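Local structure of protein gp18 (Listeria monocytogenes EGD-e, 3GS9) at residues S54-E59 and K85-P90; E143-G146 and T152-D155. The protein is a prophage tail protein that probably helps build the phage tail tip and resembles prophage tail endopeptidases. All blocks are in the same frame, centred on the assembly; numbering follows the deposited sequence.

How the contacts relate
Contact 1 (54-59 with 85-90) belongs to the N-terminal domain of the prophage endopeptidase tail family and contact 2 (143-146 with 152-155) to the portion that follows; the two come one after the other along the chain. Their centres are about 31 Å apart and their nearest atoms about 13 Å apart, so the two do not touch. Contact 1, about 24 Å from the centre of the chain, is reached by a second subunit, whereas contact 2, about 17 Å from that centre, has no other chain at its segments. The first ties a loop to an antiparallel sheet through a lysine and two aliphatic tips; the second joins a strand to the helix that follows it by apolar packing.

Contact 1 of 2, residues S54-E59 and K85-P90; sequences SFLDYE and KDIRAP
Lys85 and Leu56 make the polar part of this contact. The lysine, at the start of 85-90, donates a hydrogen bond from NZ to the carbonyl O of Leu56 (2.8 Å), and the C=O...N angle of 167° places the ammonium almost in line with the carbonyl. A bend at chi3 (-62°) turns the end of the long chain onto the loop, a reach that suits lysine. The same NZ also gives a hydrogen bond of 3.3 Å to a water O, and this water donates to Asp57 OD2 over 2.8 Å. NZ and OD2 stay 4.8 Å apart, so the charges are not in contact but may still attract each other. Aspartate suits its place because its second oxygen, OD1, can accept from Tyr58 N at 2.9 Å, with its anti lone pair; OD1 also bonds Tyr292 OH of the second subunit.

The apolar part is a tip-to-tip meeting of branched aliphatic chains, apt for two buried residues. Leu56 CD2 abuts Ile87 CD1 at 3.8 Å, and CG1 of the isoleucine lies just behind. With CG anti to the backbone N (chi1 -177°), the leucine reaches across from the loop, while Ile87 also packs on Leu74 of strand 67-74 and on Phe41. The whole is a loop packed by its leucine and carbonyl against strand 83-90 of the antiparallel sheet of the N-terminal domain.

Contact 2 of 2, residues E143-G146 and T152-D155; sequences ENFG and TLID
Phe145 and Leu153 meet where strand 141-149 gives way to helix 150-161, a strand-to-helix connection in which the chain turns so that the helix packs on its own preceding strand. CE1 of the ring lies 3.9 Å from Leu153 CD2, the side chains meeting at a slant, while CZ comes to 4.0 Å from Leu153 CB. Phenylalanine suits the place because its buried, apolar ring reaches from the strand to the helix, and leucine because its fork touches ring and backbone together. With chi1 at 173°, the phenylalanine CG stands opposite its own N, which carries the ring from a laterally directed CB toward the helix.

Gly146 completes the first shell. Its CA is 3.7 Å from Leu153 CD2 and 4.1 Å from CD1, so both methyls rest on the strand's backbone. Its phi/psi of 134/-158° would press a CB against the preceding carbonyl O, a conformation open to glycine.

Farther out, Cys114, His117 and Ile118 of helix 111-118 pack on the ring, as do Gln156 and Leu157 one turn along the helix; Ile118 and Gln101 also touch Leu153. The strand is held to its partner, 100-106, through backbone bonding of Phe145 with Ile105, which Asn144 and Phe145 both face in a G1 beta bulge. Asn144 N, in turn, bonds Thr106 OG1. At the ring's rim, Leu153 O lies in the ring plane, 4.0 Å from Phe145 CE1.

Contact 1 of 2, residues S54-E59 and K85-P90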
ATOM      1  N   SER A  54      -0.556 -28.628 -29.340  1.00 51.29           N
ATOM      2  CA  SER A  54      -0.512 -27.968 -28.033  1.00 46.63           C
ATOM      3  C   SER A  54      -1.572 -28.605 -27.134  1.00 41.75           C
ATOM      4  O   SER A  54      -2.763 -28.622 -27.492  1.00 41.87           O
ATOM      5  CB  SER A  54      -0.802 -26.455 -28.164  1.00 46.58           C
ATOM      6  OG  SER A  54      -0.231 -25.870 -29.332  1.00 44.18           O
ATOM      7  N   PHE A  55      -1.144 -29.134 -25.989  1.00 35.86           N
ATOM      8  CA  PHE A  55      -2.077 -29.604 -24.955  1.00 32.88           C
ATOM      9  C   PHE A  55      -2.027 -28.679 -23.721  1.00 29.29           C
ATOM     10  O   PHE A  55      -3.089 -28.263 -23.183  1.00 26.66           O
ATOM     11  CB  PHE A  55      -1.749 -31.034 -24.545  1.00 33.51           C
ATOM     12  CG  PHE A  55      -1.833 -32.016 -25.676  1.00 30.89           C
ATOM     13  CD1 PHE A  55      -0.823 -32.084 -26.607  1.00 31.35           C
ATOM     14  CD2 PHE A  55      -2.917 -32.861 -25.796  1.00 28.99           C
ATOM     15  CE1 PHE A  55      -0.894 -32.983 -27.654  1.00 37.50           C
ATOM     16  CE2 PHE A  55      -3.012 -33.749 -26.831  1.00 27.91           C
ATOM     17  CZ  PHE A  55      -1.994 -33.814 -27.773  1.00 35.47           C
ATOM     18  N   LEU A  56      -0.798 -28.345 -23.303  1.00 27.79           N
ATOM     19  CA  LEU A  56      -0.555 -27.533 -22.097  1.00 24.72           C
ATOM     20  C   LEU A  56       0.069 -26.143 -22.369  1.00 22.50           C
ATOM     21  O   LEU A  56       1.265 -26.003 -22.610  1.00 24.16           O
ATOM     22  CB  LEU A  56       0.330 -28.334 -21.141  1.00 24.96           C
ATOM     23  CG  LEU A  56       0.652 -27.717 -19.787  1.00 25.21           C
ATOM     24  CD1 LEU A  56      -0.545 -27.712 -18.903  1.00 20.05           C
ATOM     25  CD2 LEU A  56       1.783 -28.506 -19.136  1.00 17.13           C
ATOM     26  N   ASP A  57      -0.761 -25.106 -22.294  1.00 17.72           N
ATOM     27  CA  ASP A  57      -0.341 -23.743 -22.558  1.00 16.91           C
ATOM     28  C   ASP A  57      -1.337 -22.834 -21.819  1.00 16.66           C
ATOM     29  O   ASP A  57      -2.203 -23.339 -21.066  1.00 15.88           O
ATOM     30  CB  ASP A  57      -0.361 -23.455 -24.084  1.00 17.18           C
ATOM     31  CG  ASP A  57       0.767 -22.528 -24.532  1.00 23.38           C
ATOM     32  OD1 ASP A  57       0.855 -21.396 -24.001  1.00 20.15           O
ATOM     33  OD2 ASP A  57       1.588 -22.945 -25.395  1.00 26.09           O
ATOM     34  N   TYR A  58      -1.249 -21.528 -22.049  1.00 15.92           N
ATOM     35  CA  TYR A  58      -2.217 -20.553 -21.482  1.00 16.01           C
ATOM     36  C   TYR A  58      -3.610 -20.998 -21.819  1.00 15.57           C
ATOM     37  O   TYR A  58      -3.906 -21.384 -22.955  1.00 14.84           O
ATOM     38  CB  TYR A  58      -2.016 -19.118 -21.986  1.00 16.95           C
ATOM     39  CG  TYR A  58      -0.633 -18.639 -21.632  1.00 13.54           C
ATOM     40  CD1 TYR A  58      -0.284 -18.404 -20.322  1.00 16.36           C
ATOM     41  CD2 TYR A  58       0.332 -18.510 -22.618  1.00 14.16           C
ATOM     42  CE1 TYR A  58       1.024 -18.026 -19.981  1.00 17.19           C
ATOM     43  CE2 TYR A  58       1.648 -18.157 -22.305  1.00 15.78           C
ATOM     44  CZ  TYR A  58       1.982 -17.920 -20.983  1.00 14.80           C
ATOM     45  OH  TYR A  58       3.279 -17.580 -20.737  1.00 17.57           O
ATOM     46  N   GLU A  59      -4.454 -20.941 -20.812  1.00 14.27           N
ATOM     47  CA  GLU A  59      -5.867 -21.287 -20.921  1.00 15.72           C
ATOM     48  C   GLU A  59      -6.173 -22.770 -21.061  1.00 15.41           C
ATOM     49  O   GLU A  59      -7.379 -23.136 -21.117  1.00 15.43           O
ATOM     50  CB  GLU A  59      -6.578 -20.440 -21.979  1.00 14.61           C
ATOM     51  CG  GLU A  59      -6.353 -18.921 -21.785  1.00 15.41           C
ATOM     52  CD  GLU A  59      -7.020 -18.387 -20.550  1.00 16.11           C
ATOM     53  OE1 GLU A  59      -8.217 -18.670 -20.365  1.00 13.95           O
ATOM     54  OE2 GLU A  59      -6.381 -17.656 -19.761  1.00 15.80           O
ATOM     55  N   LYS A  85       8.784 -25.948 -18.321  1.00 20.21           N
ATOM     56  CA  LYS A  85       7.697 -24.984 -18.106  1.00 19.62           C
ATOM     57  C   LYS A  85       7.201 -25.120 -16.681  1.00 18.68           C
ATOM     58  O   LYS A  85       7.034 -26.242 -16.186  1.00 18.21           O
ATOM     59  CB  LYS A  85       6.524 -25.178 -19.089  1.00 19.30           C
ATOM     60  CG  LYS A  85       6.923 -25.069 -20.558  1.00 25.94           C
ATOM     61  CD  LYS A  85       5.716 -24.860 -21.469  1.00 27.86           C
ATOM     62  CE  LYS A  85       4.731 -26.003 -21.428  1.00 31.99           C
ATOM     63  NZ  LYS A  85       4.010 -26.153 -22.738  1.00 35.24           N
ATOM     64  N   ASP A  86       7.016 -23.980 -16.007  1.00 16.78           N
ATOM     65  CA  ASP A  86       6.487 -23.953 -14.656  1.00 16.18           C
ATOM     66  C   ASP A  86       5.087 -23.375 -14.806  1.00 17.86           C
ATOM     67  O   ASP A  86       4.928 -22.264 -15.324  1.00 18.64           O
ATOM     68  CB  ASP A  86       7.338 -23.082 -13.738  1.00 21.39           C
ATOM     69  CG  ASP A  86       8.738 -23.674 -13.497  1.00 25.91           C
ATOM     70  OD1 ASP A  86       9.073 -24.704 -14.131  1.00 43.68           O
ATOM     71  OD2 ASP A  86       9.505 -23.099 -12.681  1.00 37.55           O
ATOM     72  N   ILE A  87       4.095 -24.165 -14.408  1.00 18.73           N
ATOM     73  CA  ILE A  87       2.674 -23.818 -14.554  1.00 17.41           C
ATOM     74  C   ILE A  87       2.121 -23.342 -13.219  1.00 16.96           C
ATOM     75  O   ILE A  87       2.405 -23.939 -12.181  1.00 16.18           O
ATOM     76  CB  ILE A  87       1.825 -25.070 -14.983  1.00 17.89           C
ATOM     77  CG1 ILE A  87       2.103 -25.450 -16.434  1.00 18.97           C
ATOM     78  CG2 ILE A  87       0.305 -24.820 -14.780  1.00 17.59           C
ATOM     79  CD1 ILE A  87       3.443 -26.129 -16.648  1.00 16.10           C
ATOM     80  N   ARG A  88       1.311 -22.298 -13.247  1.00 16.58           N
ATOM     81  CA  ARG A  88       0.475 -21.967 -12.136  0.50 17.83           C
ATOM     82  C   ARG A  88      -0.952 -21.857 -12.675  1.00 16.38           C
ATOM     83  O   ARG A  88      -1.220 -21.077 -13.579  1.00 15.14           O
ATOM     84  CB  ARG A  88       0.941 -20.674 -11.458  0.50 18.89           C
ATOM     85  CG  ARG A  88       2.209 -20.848 -10.615  0.50 21.00           C
ATOM     86  CD  ARG A  88       2.574 -19.584  -9.837  0.50 24.08           C
ATOM     87  NE  ARG A  88       1.537 -19.227  -8.867  0.50 30.47           N
ATOM     88  CZ  ARG A  88       1.398 -19.755  -7.652  0.50 32.25           C
ATOM     89  NH1 ARG A  88       2.226 -20.699  -7.213  0.50 38.34           N
ATOM     90  NH2 ARG A  88       0.407 -19.340  -6.869  0.50 37.48           N
ATOM     91  N   ALA A  89      -1.846 -22.665 -12.111  1.00 15.38           N
ATOM     92  CA  ALA A  89      -3.212 -22.836 -12.598  1.00 14.76           C
ATOM     93  C   ALA A  89      -4.220 -22.664 -11.461  1.00 14.44           C
ATOM     94  O   ALA A  89      -4.429 -23.590 -10.665  1.00 13.74           O
ATOM     95  CB  ALA A  89      -3.387 -24.241 -13.254  1.00 12.26           C
ATOM     96  N   PRO A  90      -4.816 -21.463 -11.351  1.00 14.99           N
ATOM     97  CA  PRO A  90      -5.950 -21.253 -10.432  1.00 16.07           C
ATOM     98  C   PRO A  90      -7.178 -22.109 -10.758  1.00 15.64           C
ATOM     99  O   PRO A  90      -7.472 -22.380 -11.927  1.00 14.74           O
ATOM    100  CB  PRO A  90      -6.318 -19.781 -10.656  1.00 17.68           C
ATOM    101  CG  PRO A  90      -5.011 -19.169 -11.128  1.00 15.23           C
ATOM    102  CD  PRO A  90      -4.421 -20.213 -12.028  1.00 14.37           C
TER
HETATM  103  O   HOH W   1       4.120 -23.223 -24.241  1.00 26.28           O

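Contact 2 of 2, residues E143-G146 and T152-D155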
ATOM      1  N   GLU A 143     -27.829  -1.704  -1.224  1.00 18.05           N
ATOM      2  CA  GLU A 143     -27.919  -0.437  -1.945  1.00 19.89           C
ATOM      3  C   GLU A 143     -26.972  -0.514  -3.155  1.00 19.17           C
ATOM      4  O   GLU A 143     -25.745  -0.628  -3.001  1.00 18.22           O
ATOM      5  CB  GLU A 143     -27.562   0.737  -1.027  1.00 19.66           C
ATOM      6  CG  GLU A 143     -28.602   0.959   0.101  1.00 18.47           C
ATOM      7  CD  GLU A 143     -28.315   2.130   1.023  1.00 22.74           C
ATOM      8  OE1 GLU A 143     -27.306   2.845   0.826  1.00 21.58           O
ATOM      9  OE2 GLU A 143     -29.113   2.335   1.967  1.00 23.50           O
ATOM     10  N   ASN A 144     -27.560  -0.529  -4.352  1.00 18.18           N
ATOM     11  CA  ASN A 144     -26.810  -0.630  -5.585  1.00 19.90           C
ATOM     12  C   ASN A 144     -25.931  -1.884  -5.576  1.00 18.89           C
ATOM     13  O   ASN A 144     -24.739  -1.824  -5.908  1.00 20.71           O
ATOM     14  CB  ASN A 144     -26.003   0.665  -5.790  1.00 19.27           C
ATOM     15  CG  ASN A 144     -26.912   1.870  -5.947  1.00 22.13           C
ATOM     16  OD1 ASN A 144     -27.920   1.786  -6.640  1.00 27.68           O
ATOM     17  ND2 ASN A 144     -26.588   2.970  -5.276  1.00 30.67           N
ATOM     18  N   PHE A 145     -26.510  -3.019  -5.168  1.00 16.58           N
ATOM     19  CA  PHE A 145     -25.766  -4.287  -5.278  1.00 16.08           C
ATOM     20  C   PHE A 145     -25.593  -4.660  -6.763  1.00 18.95           C
ATOM     21  O   PHE A 145     -26.570  -4.892  -7.465  1.00 17.96           O
ATOM     22  CB  PHE A 145     -26.424  -5.460  -4.541  1.00 19.23           C
ATOM     23  CG  PHE A 145     -25.735  -6.774  -4.824  1.00 17.36           C
ATOM     24  CD1 PHE A 145     -24.506  -7.049  -4.260  1.00 15.81           C
ATOM     25  CD2 PHE A 145     -26.265  -7.680  -5.747  1.00 17.52           C
ATOM     26  CE1 PHE A 145     -23.871  -8.243  -4.541  1.00 13.60           C
ATOM     27  CE2 PHE A 145     -25.627  -8.852  -6.052  1.00 19.55           C
ATOM     28  CZ  PHE A 145     -24.411  -9.140  -5.445  1.00 16.64           C
ATOM     29  N   GLY A 146     -24.339  -4.735  -7.206  1.00 16.71           N
ATOM     30  CA  GLY A 146     -24.029  -4.987  -8.606  1.00 18.12           C
ATOM     31  C   GLY A 146     -22.958  -4.057  -9.116  1.00 19.03           C
ATOM     32  O   GLY A 146     -22.170  -3.498  -8.345  1.00 18.82           O
ATOM     33  N   THR A 152     -15.945 -10.356  -7.248  1.00 15.33           N
ATOM     34  CA  THR A 152     -16.054  -9.256  -6.279  1.00 16.78           C
ATOM     35  C   THR A 152     -17.447  -9.215  -5.632  1.00 14.78           C
ATOM     36  O   THR A 152     -17.582  -9.034  -4.402  1.00 14.93           O
ATOM     37  CB  THR A 152     -15.721  -7.916  -6.940  1.00 18.17           C
ATOM     38  OG1 THR A 152     -14.361  -7.974  -7.363  1.00 16.38           O
ATOM     39  CG2 THR A 152     -15.953  -6.773  -5.949  1.00 18.73           C
ATOM     40  N   LEU A 153     -18.471  -9.463  -6.453  1.00 14.37           N
ATOM     41  CA  LEU A 153     -19.844  -9.483  -5.977  1.00 17.37           C
ATOM     42  C   LEU A 153     -20.052 -10.642  -4.995  1.00 17.79           C
ATOM     43  O   LEU A 153     -20.643 -10.456  -3.927  1.00 14.82           O
ATOM     44  CB  LEU A 153     -20.839  -9.529  -7.160  1.00 13.47           C
ATOM     45  CG  LEU A 153     -20.931  -8.256  -8.041  1.00 13.32           C
ATOM     46  CD1 LEU A 153     -21.973  -8.494  -9.141  1.00 14.12           C
ATOM     47  CD2 LEU A 153     -21.225  -7.000  -7.195  1.00 14.95           C
ATOM     48  N   ILE A 154     -19.574 -11.837  -5.360  1.00 13.57           N
ATOM     49  CA  ILE A 154     -19.658 -12.988  -4.468  1.00 14.38           C
ATOM     50  C   ILE A 154     -18.967 -12.663  -3.139  1.00 12.44           C
ATOM     51  O   ILE A 154     -19.502 -12.897  -2.057  1.00 13.96           O
ATOM     52  CB  ILE A 154     -19.051 -14.224  -5.117  1.00 14.15           C
ATOM     53  CG1 ILE A 154     -19.966 -14.732  -6.227  1.00 14.70           C
ATOM     54  CG2 ILE A 154     -18.789 -15.322  -4.073  1.00 19.37           C
ATOM     55  CD1 ILE A 154     -19.411 -15.903  -7.016  1.00 16.93           C
ATOM     56  N   ASP A 155     -17.772 -12.095  -3.215  1.00 14.10           N
ATOM     57  CA  ASP A 155     -17.043 -11.753  -1.990  1.00 14.63           C
ATOM     58  C   ASP A 155     -17.826 -10.806  -1.101  1.00 11.73           C
ATOM     59  O   ASP A 155     -17.807 -10.937   0.137  1.00 15.52           O
ATOM     60  CB  ASP A 155     -15.671 -11.194  -2.344  1.00 14.65           C
ATOM     61  CG  ASP A 155     -14.722 -12.267  -2.844  1.00 24.29           C
ATOM     62  OD1 ASP A 155     -15.048 -13.426  -2.679  1.00 21.77           O
ATOM     63  OD2 ASP A 155     -13.642 -11.953  -3.360  1.00 26.00           O
TER